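Long-range contacts in cell wall binding protein cwp8 (PDB 5J6Q), which is a cell wall protein that probably attaches to the cell wall of Clostridium difficile through its CWB2 modules: residues A[301-306]-A[355-360]; A[313-318]-A[337-342]; A[365-370]-A[392-397]. All blocks are in the same frame, centred on the assembly; numbering follows the deposited sequence.

The three contacts illustrate how a parallel alpha/beta unit changes its chemistry from core to edge. Contact 2 is wholly buried: it joins strands 313-318 and 339-342 through backbone bonds and apolar side chains. Contact 3 continues the same sheet, since strand 367-371 pairs with 313-318 and 392-396, but is only partly buried: its outermost strand carries lysine, glutamate and arginine, so charged groups work beside the apolar ones. Contact 1 lies outside the sheet, also mainly buried, with Lys303 exposed at its margin, and joins helices 294-305 and 349-359 largely by an arginine gripping a carbonyl. It touches contact 2 where Ile355 packs on Ile314, and contact 3 where Lys366 NZ bonds to Leu359 O.

Contact 1: residues A[301-306]-A[355-360]; sequences VSKERF and ILRVLG
Arg357 reaches across to the end of helix 294-305 and takes the carbonyl of Phe306 between its two terminal nitrogens. NH1 and NH2 each lie 2.9 Å from Phe306 O, and that oxygen sits in the guanidinium plane. One acceptor shared by two donors leaves both bonds bent, with N-H...O angles of 145°. The side chain gets there with CG anti to the backbone N (chi1 -165°) and a bend at chi3 that turns the guanidinium toward the neighbouring helix. Lys303 crosses it at about a right angle and lays CG over one face, 3.7 Å from Arg357 NH2, while its own amine leads away. Salt bridges from Arg357 NH2 to Glu354 and from Arg357 NH1 to Asp308 help fix the rotation of the guanidinium, whose positive charge lies beside a helix C-terminus, probably a favourable place for it. Val358 follows with its CG1 methyl, 3.5 Å from Ser302 OG in van der Waals contact with the hydroxyl oxygen, and in apolar contact with Phe306 CB at 4.2 Å, meeting the ring obliquely. Ser302 OG also bonds weakly to Glu354, the carboxylate that steadies Arg357. Over 301-305 and 355-359 the helix axes run almost parallel, at 10°, and come within 10.9 Å: an arginine of one helix holds the carbonyl at the C-terminal end of its neighbour in an alpha/beta fold. Around them, Ile355, Val358 and Leu359 rest on Ile314 of strand 313-318, Ser302 and Phe306 pack on Pro338 just ahead of strand 339-342, and helix 531-542 touches Val301, Glu304 and Arg305.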
# COMPACT_ATOMS: atom_id res chain seq x y z
N VAL A 301 1.88 7.55 -18.23
CA VAL A 301 0.72 7.59 -19.14
C VAL A 301 1.07 6.68 -20.36
O VAL A 301 0.23 5.88 -20.79
CB VAL A 301 0.35 9.01 -19.66
CG1 VAL A 301 -0.67 8.97 -20.82
CG2 VAL A 301 -0.23 9.80 -18.49
N SER A 302 2.28 6.81 -20.89
CA SER A 302 2.69 6.00 -22.05
C SER A 302 2.59 4.50 -21.70
O SER A 302 2.04 3.73 -22.50
CB SER A 302 4.09 6.36 -22.51
OG SER A 302 4.33 5.80 -23.78
N LYS A 303 3.06 4.09 -20.51
CA LYS A 303 2.87 2.67 -20.19
C LYS A 303 1.41 2.25 -20.14
O LYS A 303 1.10 1.10 -20.47
CB LYS A 303 3.55 2.34 -18.89
CG LYS A 303 5.08 2.42 -19.11
CD LYS A 303 5.68 2.68 -17.75
CE LYS A 303 7.19 2.55 -17.71
NZ LYS A 303 7.60 2.09 -16.36
N GLU A 304 0.50 3.18 -19.79
CA GLU A 304 -0.88 2.81 -19.73
C GLU A 304 -1.42 2.68 -21.12
O GLU A 304 -2.21 1.78 -21.39
CB GLU A 304 -1.69 3.83 -18.93
CG GLU A 304 -3.09 3.34 -18.67
CD GLU A 304 -3.14 2.12 -17.72
OE1 GLU A 304 -2.25 2.00 -16.81
OE2 GLU A 304 -4.08 1.32 -17.90
N ARG A 305 -0.98 3.56 -22.03
CA ARG A 305 -1.47 3.53 -23.39
C ARG A 305 -0.85 2.42 -24.25
O ARG A 305 -1.56 1.87 -25.09
CB ARG A 305 -1.19 4.88 -24.07
CG ARG A 305 -1.94 6.00 -23.34
CD ARG A 305 -1.79 7.34 -24.01
NE ARG A 305 -2.20 7.29 -25.42
CZ ARG A 305 -1.61 7.98 -26.37
NH1 ARG A 305 -2.03 7.86 -27.63
NH2 ARG A 305 -0.61 8.80 -26.08
N PHE A 306 0.44 2.08 -24.07
CA PHE A 306 1.02 1.09 -24.98
C PHE A 306 1.85 -0.04 -24.38
O PHE A 306 2.71 0.18 -23.53
CB PHE A 306 1.95 1.75 -26.01
CG PHE A 306 1.40 3.00 -26.68
CD1 PHE A 306 1.68 4.25 -26.16
CD2 PHE A 306 0.61 2.91 -27.80
CE1 PHE A 306 1.16 5.39 -26.74
CE2 PHE A 306 0.10 4.04 -28.38
CZ PHE A 306 0.38 5.29 -27.84
N ILE A 355 10.90 5.99 -25.31
CA ILE A 355 10.88 5.93 -26.80
C ILE A 355 11.22 4.47 -27.33
O ILE A 355 10.52 3.92 -28.17
CB ILE A 355 11.94 6.85 -27.41
CG1 ILE A 355 11.67 8.30 -26.97
CG2 ILE A 355 11.92 6.74 -29.06
CD1 ILE A 355 10.45 8.78 -27.63
N LEU A 356 12.28 3.89 -26.80
CA LEU A 356 12.70 2.55 -27.25
C LEU A 356 11.67 1.52 -26.98
O LEU A 356 11.34 0.70 -27.82
CB LEU A 356 14.00 2.16 -26.54
CG LEU A 356 15.18 3.07 -26.89
CD1 LEU A 356 16.44 2.52 -26.18
CD2 LEU A 356 15.43 3.14 -28.40
N ARG A 357 11.10 1.57 -25.80
CA ARG A 357 10.12 0.60 -25.35
C ARG A 357 8.90 0.60 -26.19
O ARG A 357 8.45 -0.50 -26.57
CB ARG A 357 9.68 0.86 -23.88
CG ARG A 357 8.94 -0.36 -23.30
CD ARG A 357 8.13 -0.07 -22.01
NE ARG A 357 7.11 0.96 -22.19
CZ ARG A 357 5.88 0.74 -22.63
NH1 ARG A 357 5.48 -0.49 -22.92
NH2 ARG A 357 5.03 1.76 -22.79
N VAL A 358 8.35 1.82 -26.53
CA VAL A 358 7.08 1.77 -27.27
C VAL A 358 7.26 1.60 -28.76
O VAL A 358 6.33 1.07 -29.37
CB VAL A 358 6.18 3.02 -26.96
CG1 VAL A 358 5.91 3.11 -25.47
CG2 VAL A 358 6.83 4.31 -27.47
N LEU A 359 8.41 2.04 -29.37
CA LEU A 359 8.61 1.85 -30.84
C LEU A 359 8.99 0.40 -31.13
O LEU A 359 8.55 -0.16 -32.15
CB LEU A 359 9.72 2.77 -31.43
CG LEU A 359 9.46 4.24 -31.24
CD1 LEU A 359 10.67 5.04 -31.70
CD2 LEU A 359 8.16 4.64 -31.95
N GLY A 360 9.78 -0.21 -30.24
CA GLY A 360 10.15 -1.60 -30.40
C GLY A 360 11.14 -1.87 -31.54
O GLY A 360 11.89 -1.00 -31.91

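Contact 2: residues A[313-318]-A[337-342]; sequences AIILVG and APILLS
Ile315 leans across the pairing of two parallel strands and can be traced atom by atom. Its CB lies 3.7 Å from Pro338 O and 4.1 Å from Ile339 CG1. With chi1 at -46° CG1 stands anti to the carbonyl carbon, which swings the longer branch back toward the start of the other segment, where CG1 meets Ala337 CB at 3.7 Å. The tip, CD1, then passes beyond this pair and packs on Tyr369 of the next strand. The backbone of the same residue is held at both ends: Ile315 N donates to Pro338 O, and Ile315 O accepts from Leu340 N at 2.9 Å in a bond that is almost straight (174°). Val317 repeats the pattern two residues on, between Leu340 O and Ser342 N. Such alternation is the signature of parallel pairing, and here it links two successive strands of a beta-alpha-beta crossover, with helices 322-327 and 329-334 lying between them in sequence, in the toprim-like fold of the CWB2 module. Strand 339-342 is outermost in the sheet, whereas 313-318 is an inner strand: Ile314 and Leu316 turn their backbone groups to strand 367-371. On the face of Ile315, Val317 CG1 fits against both neighbours, 3.6 Å from Leu341 CD2 and 4.0 Å from Ile339 CG2; the Val317 and Leu341 side chains lie side by side and point the same way. The other face carries Ile314, whose side chain crosses that of Pro338 obliquely, with Ile314 CD1 4.0 Å from Pro338 CG, and whose neighbours include Ile355 and Val358 of helix 349-359.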
# COMPACT_ATOMS: atom_id res chain seq x y z
N ALA A 313 4.22 5.77 -33.36
CA ALA A 313 4.98 7.01 -33.49
C ALA A 313 5.26 7.64 -32.14
O ALA A 313 4.85 7.09 -31.10
CB ALA A 313 4.20 8.00 -34.35
N ILE A 314 5.99 8.77 -32.14
CA ILE A 314 6.33 9.51 -30.92
C ILE A 314 5.92 11.01 -31.22
O ILE A 314 6.15 11.47 -32.35
CB ILE A 314 7.85 9.48 -30.55
CG1 ILE A 314 8.39 8.03 -30.44
CG2 ILE A 314 8.10 10.30 -29.20
CD1 ILE A 314 7.99 7.29 -29.18
N ILE A 315 5.22 11.67 -30.27
CA ILE A 315 4.97 13.07 -30.35
C ILE A 315 5.86 13.57 -29.25
O ILE A 315 5.72 13.14 -28.10
CB ILE A 315 3.52 13.54 -30.12
CG1 ILE A 315 2.50 12.69 -30.89
CG2 ILE A 315 3.44 15.01 -30.60
CD1 ILE A 315 2.51 13.03 -32.41
N LEU A 316 6.76 14.49 -29.56
CA LEU A 316 7.70 15.04 -28.58
C LEU A 316 7.48 16.58 -28.46
O LEU A 316 7.55 17.28 -29.47
CB LEU A 316 9.09 14.71 -29.07
CG LEU A 316 10.20 14.82 -28.06
CD1 LEU A 316 9.88 14.05 -26.81
CD2 LEU A 316 11.47 14.22 -28.74
N VAL A 317 7.14 17.12 -27.25
CA VAL A 317 6.89 18.56 -27.17
C VAL A 317 7.86 19.14 -26.16
O VAL A 317 8.54 18.36 -25.49
CB VAL A 317 5.35 18.76 -26.84
CG1 VAL A 317 5.04 18.30 -25.43
CG2 VAL A 317 4.92 20.21 -26.99
N GLY A 318 8.01 20.48 -26.05
CA GLY A 318 8.89 21.02 -25.01
C GLY A 318 8.20 20.83 -23.65
O GLY A 318 6.95 20.88 -23.57
N ALA A 337 0.50 7.58 -30.87
CA ALA A 337 1.83 7.93 -30.34
C ALA A 337 1.68 8.53 -28.97
O ALA A 337 0.65 9.16 -28.73
CB ALA A 337 2.48 8.97 -31.24
N PRO A 338 2.64 8.37 -28.05
CA PRO A 338 2.54 8.98 -26.67
C PRO A 338 2.97 10.42 -26.74
O PRO A 338 3.77 10.73 -27.65
CB PRO A 338 3.58 8.25 -25.85
CG PRO A 338 4.69 7.83 -27.00
CD PRO A 338 3.80 7.46 -28.18
N ILE A 339 2.57 11.27 -25.75
CA ILE A 339 3.05 12.59 -25.82
C ILE A 339 4.14 12.57 -24.81
O ILE A 339 3.92 12.36 -23.63
CB ILE A 339 2.02 13.71 -25.67
CG1 ILE A 339 1.07 13.79 -26.88
CG2 ILE A 339 2.80 15.00 -25.55
CD1 ILE A 339 -0.37 14.56 -26.62
N LEU A 340 5.37 12.71 -25.26
CA LEU A 340 6.46 12.59 -24.30
C LEU A 340 7.07 13.99 -24.28
O LEU A 340 6.71 14.80 -25.10
CB LEU A 340 7.50 11.50 -24.67
CG LEU A 340 6.94 10.05 -24.52
CD1 LEU A 340 7.90 9.01 -25.22
CD2 LEU A 340 6.83 9.65 -23.03
N LEU A 341 7.99 14.26 -23.39
CA LEU A 341 8.47 15.61 -23.22
C LEU A 341 9.99 15.69 -23.30
O LEU A 341 10.66 14.79 -22.78
CB LEU A 341 8.05 16.07 -21.79
CG LEU A 341 6.54 15.93 -21.42
CD1 LEU A 341 6.31 16.17 -19.90
CD2 LEU A 341 5.72 16.88 -22.18
N SER A 342 10.53 16.81 -23.85
CA SER A 342 11.96 16.99 -23.91
C SER A 342 12.40 18.31 -23.30
O SER A 342 11.62 19.26 -23.26
CB SER A 342 12.42 17.00 -25.37
OG SER A 342 13.82 16.78 -25.45

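Contact 3: residues A[365-370]-A[392-397]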
# COMPACT_ATOMS: atom_id res chain seq x y z
N SER A 365 10.11 1.65 -39.39
CA SER A 365 8.95 2.12 -40.14
C SER A 365 8.14 3.21 -39.35
O SER A 365 7.04 3.55 -39.77
CB SER A 365 8.02 0.95 -40.40
OG SER A 365 8.02 0.12 -39.26
N LYS A 366 8.68 3.74 -38.21
CA LYS A 366 7.93 4.73 -37.46
C LYS A 366 8.59 6.06 -37.44
O LYS A 366 9.79 6.21 -37.73
CB LYS A 366 7.71 4.22 -36.04
CG LYS A 366 6.91 2.92 -36.08
CD LYS A 366 7.12 2.09 -34.87
CE LYS A 366 6.12 0.91 -34.90
NZ LYS A 366 6.24 0.10 -33.68
N LYS A 367 7.80 7.04 -37.09
CA LYS A 367 8.21 8.42 -37.03
C LYS A 367 8.14 9.08 -35.61
O LYS A 367 7.36 8.69 -34.77
CB LYS A 367 7.30 9.20 -37.95
CG LYS A 367 7.74 9.08 -39.40
CD LYS A 367 6.61 8.59 -40.26
CE LYS A 367 5.92 9.74 -40.93
NZ LYS A 367 4.61 9.32 -41.49
N ILE A 368 8.95 10.07 -35.42
CA ILE A 368 9.08 10.89 -34.24
C ILE A 368 8.79 12.33 -34.73
O ILE A 368 9.54 12.84 -35.58
CB ILE A 368 10.49 10.84 -33.62
CG1 ILE A 368 10.80 9.43 -33.07
CG2 ILE A 368 10.59 11.91 -32.51
CD1 ILE A 368 12.25 9.34 -32.56
N TYR A 369 7.63 12.94 -34.25
CA TYR A 369 7.32 14.29 -34.59
C TYR A 369 7.75 15.17 -33.43
O TYR A 369 7.39 14.86 -32.29
CB TYR A 369 5.83 14.49 -34.80
CG TYR A 369 5.20 13.62 -35.84
CD1 TYR A 369 4.85 12.31 -35.56
CD2 TYR A 369 4.91 14.11 -37.11
CE1 TYR A 369 4.21 11.51 -36.51
CE2 TYR A 369 4.29 13.33 -38.07
CZ TYR A 369 3.94 12.02 -37.77
OH TYR A 369 3.33 11.24 -38.73
N ILE A 370 8.48 16.24 -33.67
CA ILE A 370 8.87 17.19 -32.62
C ILE A 370 7.92 18.39 -32.85
O ILE A 370 7.94 18.96 -33.93
CB ILE A 370 10.36 17.50 -32.81
CG1 ILE A 370 11.16 16.29 -32.35
CG2 ILE A 370 10.80 18.75 -32.04
CD1 ILE A 370 12.54 16.19 -32.92
N LYS A 392 11.61 8.51 -39.85
CA LYS A 392 11.73 9.98 -39.98
C LYS A 392 11.42 10.82 -38.67
O LYS A 392 10.40 10.59 -38.02
CB LYS A 392 10.76 10.45 -41.07
CG LYS A 392 10.96 11.91 -41.46
CD LYS A 392 9.97 12.36 -42.53
CE LYS A 392 9.92 13.86 -42.61
NZ LYS A 392 8.65 14.35 -43.24
N VAL A 393 12.33 11.75 -38.31
CA VAL A 393 12.20 12.72 -37.26
C VAL A 393 11.67 13.96 -38.03
O VAL A 393 12.45 14.68 -38.63
CB VAL A 393 13.55 13.03 -36.58
CG1 VAL A 393 13.33 14.02 -35.44
CG2 VAL A 393 14.19 11.77 -36.04
N GLU A 394 10.34 14.16 -38.04
CA GLU A 394 9.69 15.26 -38.76
C GLU A 394 9.25 16.39 -37.83
O GLU A 394 8.53 16.14 -36.85
CB GLU A 394 8.45 14.69 -39.47
CG GLU A 394 7.56 15.74 -40.10
CD GLU A 394 6.42 15.12 -40.89
OE1 GLU A 394 6.09 13.93 -40.65
OE2 GLU A 394 5.85 15.81 -41.75
N ARG A 395 9.67 17.64 -38.12
CA ARG A 395 9.26 18.70 -37.22
C ARG A 395 7.99 19.37 -37.71
O ARG A 395 7.81 19.64 -38.92
CB ARG A 395 10.38 19.72 -36.98
CG ARG A 395 10.06 20.49 -35.68
CD ARG A 395 11.02 21.62 -35.33
NE ARG A 395 12.28 21.11 -34.81
CZ ARG A 395 12.80 21.41 -33.62
NH1 ARG A 395 13.98 20.94 -33.25
NH2 ARG A 395 12.12 22.19 -32.77
N VAL A 396 7.07 19.58 -36.74
CA VAL A 396 5.74 20.15 -36.94
C VAL A 396 5.81 21.47 -36.21
O VAL A 396 5.67 21.51 -34.97
CB VAL A 396 4.65 19.22 -36.35
CG1 VAL A 396 3.25 19.80 -36.56
CG2 VAL A 396 4.73 17.83 -36.98
N SER A 397 6.02 22.54 -36.97
CA SER A 397 6.21 23.83 -36.35
C SER A 397 6.03 25.03 -37.30
O SER A 397 5.94 24.88 -38.54
CB SER A 397 7.60 23.89 -35.75
OG SER A 397 7.70 24.96 -34.83
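Ile370 sets its CG2 methyl squarely over the guanidinium of Arg395, 3.7 Å from CZ and above the centre of the group. Its other branch packs on Val393, although the 3.4 Å modelled between Ile370 CD1 and Val393 CG1 is shorter than usual and its exact value is doubtful. On the other face of the sheet Tyr369 and Glu394 lie side by side, ring and carboxylate planes 25° apart, and Glu394 OE1 comes within 3.2 Å of Tyr369 CE2. The extended glutamate chain, its CG anti to the backbone N (chi1 172°), brings the acid this far along the ring. Val396 CG2 meets the Tyr369 ring at its edge, 3.7 Å from Tyr369 CD2. Four backbone bonds hold the strands in parallel register, among them Glu394 N to Ile368 O at 2.9 Å and Val396 N to Ile370 O at 3.0 Å. A second shell fixes the charged ends. Glu394 OE2 accepts from Gln411 and forms a salt bridge with Lys392 NZ at 3.5 Å; Arg395 NH1 bonds to Glu382 and to Val377 O, while NH2 bonds to Gly372 O, so the guanidinium is kept flat against the isoleucine. Helix 379-386 packs on Ile370 and Val393, the same helix that carries the chain between the two strands: a beta-alpha-beta crossover, closing the edge of a four-stranded parallel sheet.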